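Local coordinates for hypothetical protein PH1566 (Pyrococcus horikoshii, PDB 2E3U), which probably binds RNA through its KH domains and belongs to the Dim2p family of pre-ribosomal RNA processing factors, at residues A[94-99]-A[111-116]. Numbering follows the deposited sequence.
Sequences RDIVLA and RLLNEG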
loop_
_atom_site.group_PDB
_atom_site.type_symbol
_atom_site.label_atom_id
_atom_site.label_comp_id
_atom_site.label_asym_id
_atom_site.label_seq_id
_atom_site.Cartn_x
_atom_site.Cartn_y
_atom_site.Cartn_z
ATOM N N ARG A 94 -5.841 7.193 6.949
ATOM C CA ARG A 94 -6.473 5.901 6.820
ATOM C C ARG A 94 -5.729 5.017 5.801
ATOM O O ARG A 94 -5.504 3.819 6.025
ATOM C CB ARG A 94 -7.936 6.074 6.377
ATOM C CG ARG A 94 -8.598 4.727 5.997
ATOM C CD ARG A 94 -9.696 4.869 4.971
ATOM N NE ARG A 94 -9.213 5.436 3.731
ATOM C CZ ARG A 94 -9.939 6.228 2.938
ATOM N NH1 ARG A 94 -11.163 6.566 3.276
ATOM N NH2 ARG A 94 -9.427 6.694 1.797
ATOM N N ASP A 95 -5.352 5.634 4.677
ATOM C CA ASP A 95 -4.680 4.955 3.597
ATOM C C ASP A 95 -3.270 4.529 4.009
ATOM O O ASP A 95 -2.816 3.480 3.604
ATOM C CB ASP A 95 -4.656 5.847 2.356
ATOM C CG ASP A 95 -6.016 5.980 1.714
ATOM O OD1 ASP A 95 -6.984 5.269 2.106
ATOM O OD2 ASP A 95 -6.139 6.804 0.793
ATOM N N ILE A 96 -2.610 5.312 4.840
ATOM C CA ILE A 96 -1.318 4.926 5.398
ATOM C C ILE A 96 -1.434 3.697 6.284
ATOM O O ILE A 96 -0.632 2.759 6.156
ATOM C CB ILE A 96 -0.681 6.088 6.213
ATOM C CG1 ILE A 96 -0.257 7.199 5.268
ATOM C CG2 ILE A 96 0.501 5.586 7.085
ATOM C CD1 ILE A 96 0.038 8.538 6.003
ATOM N N VAL A 97 -2.410 3.724 7.199
ATOM C CA VAL A 97 -2.810 2.543 7.978
ATOM C C VAL A 97 -3.080 1.298 7.119
ATOM O O VAL A 97 -2.545 0.190 7.407
ATOM C CB VAL A 97 -4.085 2.832 8.822
ATOM C CG1 VAL A 97 -4.597 1.571 9.515
ATOM C CG2 VAL A 97 -3.791 3.950 9.838
ATOM N N LEU A 98 -3.944 1.465 6.114
ATOM C CA LEU A 98 -4.222 0.389 5.132
ATOM C C LEU A 98 -2.985 -0.114 4.369
ATOM O O LEU A 98 -2.860 -1.314 4.140
ATOM C CB LEU A 98 -5.257 0.846 4.089
ATOM C CG LEU A 98 -6.683 1.006 4.573
ATOM C CD1 LEU A 98 -7.481 1.601 3.420
ATOM C CD2 LEU A 98 -7.224 -0.411 5.008
ATOM N N ALA A 99 -2.116 0.823 3.953
ATOM C CA ALA A 99 -0.864 0.508 3.266
ATOM C C ALA A 99 0.087 -0.330 4.169
ATOM O O ALA A 99 0.620 -1.339 3.732
ATOM C CB ALA A 99 -0.167 1.809 2.796
ATOM N N ARG A 111 4.854 7.814 1.876
ATOM C CA ARG A 111 4.681 8.333 0.502
ATOM C C ARG A 111 3.271 8.917 0.258
ATOM O O ARG A 111 3.126 9.942 -0.411
ATOM C CB ARG A 111 4.969 7.245 -0.546
ATOM C CG ARG A 111 5.065 7.792 -1.994
ATOM C CD ARG A 111 5.207 6.681 -3.025
ATOM N NE ARG A 111 5.037 7.272 -4.349
ATOM C CZ ARG A 111 5.565 6.814 -5.482
ATOM N NH1 ARG A 111 5.317 7.494 -6.580
ATOM N NH2 ARG A 111 6.336 5.698 -5.515
ATOM N N LEU A 112 2.253 8.283 0.834
ATOM C CA LEU A 112 0.872 8.658 0.628
ATOM C C LEU A 112 0.551 10.077 1.112
ATOM O O LEU A 112 -0.483 10.623 0.727
ATOM C CB LEU A 112 -0.065 7.673 1.303
ATOM C CG LEU A 112 -0.257 6.354 0.560
ATOM C CD1 LEU A 112 -0.750 5.349 1.590
ATOM C CD2 LEU A 112 -1.265 6.550 -0.542
ATOM N N LEU A 113 1.421 10.663 1.949
ATOM C CA LEU A 113 1.271 12.057 2.395
ATOM C C LEU A 113 1.476 13.048 1.271
ATOM O O LEU A 113 1.034 14.177 1.373
ATOM C CB LEU A 113 2.249 12.374 3.532
ATOM C CG LEU A 113 2.031 11.619 4.852
ATOM C CD1 LEU A 113 3.177 11.860 5.802
ATOM C CD2 LEU A 113 0.744 12.109 5.445
ATOM N N ASN A 114 2.163 12.636 0.200
ATOM C CA ASN A 114 2.410 13.513 -0.946
ATOM C C ASN A 114 1.115 13.719 -1.717
ATOM O O ASN A 114 0.329 12.778 -1.925
ATOM C CB ASN A 114 3.484 12.946 -1.910
ATOM C CG ASN A 114 4.852 12.692 -1.244
ATOM O OD1 ASN A 114 5.621 11.825 -1.697
ATOM N ND2 ASN A 114 5.153 13.423 -0.190
ATOM N N GLU A 115 0.887 14.949 -2.162
ATOM C CA GLU A 115 -0.327 15.246 -2.930
ATOM C C GLU A 115 -0.304 14.565 -4.320
ATOM O O GLU A 115 0.769 14.356 -4.927
ATOM C CB GLU A 115 -0.593 16.770 -2.980
ATOM C CG GLU A 115 -1.315 17.365 -1.693
ATOM C CD GLU A 115 -0.393 17.570 -0.462
ATOM O OE1 GLU A 115 0.769 17.087 -0.436
ATOM O OE2 GLU A 115 -0.837 18.210 0.521
ATOM N N GLY A 116 -1.489 14.172 -4.784
ATOM C CA GLY A 116 -1.630 13.374 -5.986
ATOM C C GLY A 116 -1.267 11.913 -5.802
ATOM O O GLY A 116 -1.306 11.154 -6.741
#
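Asp95 OD1, on the residue whose CB lies 4.0 Å from Leu112 CD1, is gripped by two nitrogens of one guanidinium. Arg94 NE and Arg94 NH2 each stand 2.8 Å from Asp95 OD1, making a side-on salt bridge along the helix surface. The carboxylate oxygen lies almost in the guanidinium plane, whereas both donors reach it from the same face of the carboxylate, NE 39° out of that plane. Between 94-99 and 111-116 no hydrogen bond forms, and the join is carried by apolar groups. Leu112 CD1 packs against the helix backbone, 3.4 Å from Asp95 O, and meets Ala99 CB at 3.8 Å, one turn further along. Ile96 and Leu112 run past each other in opposite directions, with Ile96 CG1 4.0 Å from Leu112 CB. Ile96 CG1 sits anti to its carbonyl carbon (chi1 -70°), and from there the chain extends to place CD1 3.7 Å from Leu113 CD2, the two side chains crossing at about a right angle. Replacing Asp95 by an alanine removes the carboxylate, and the Arg94 guanidinium would probably lose this partner and be freer to turn. Helix 87-101 is packed against the 3-10 turn leading to strand 118-123, and its Lys92 hydrogen-bonds Leu112 O and Asn114 O. Ile59 of helix 54-63 touches Ile96, while Ile172 of strand 168-173 and Leu119 of strand 118-123 touch Leu112, placing the contact between the two KH units.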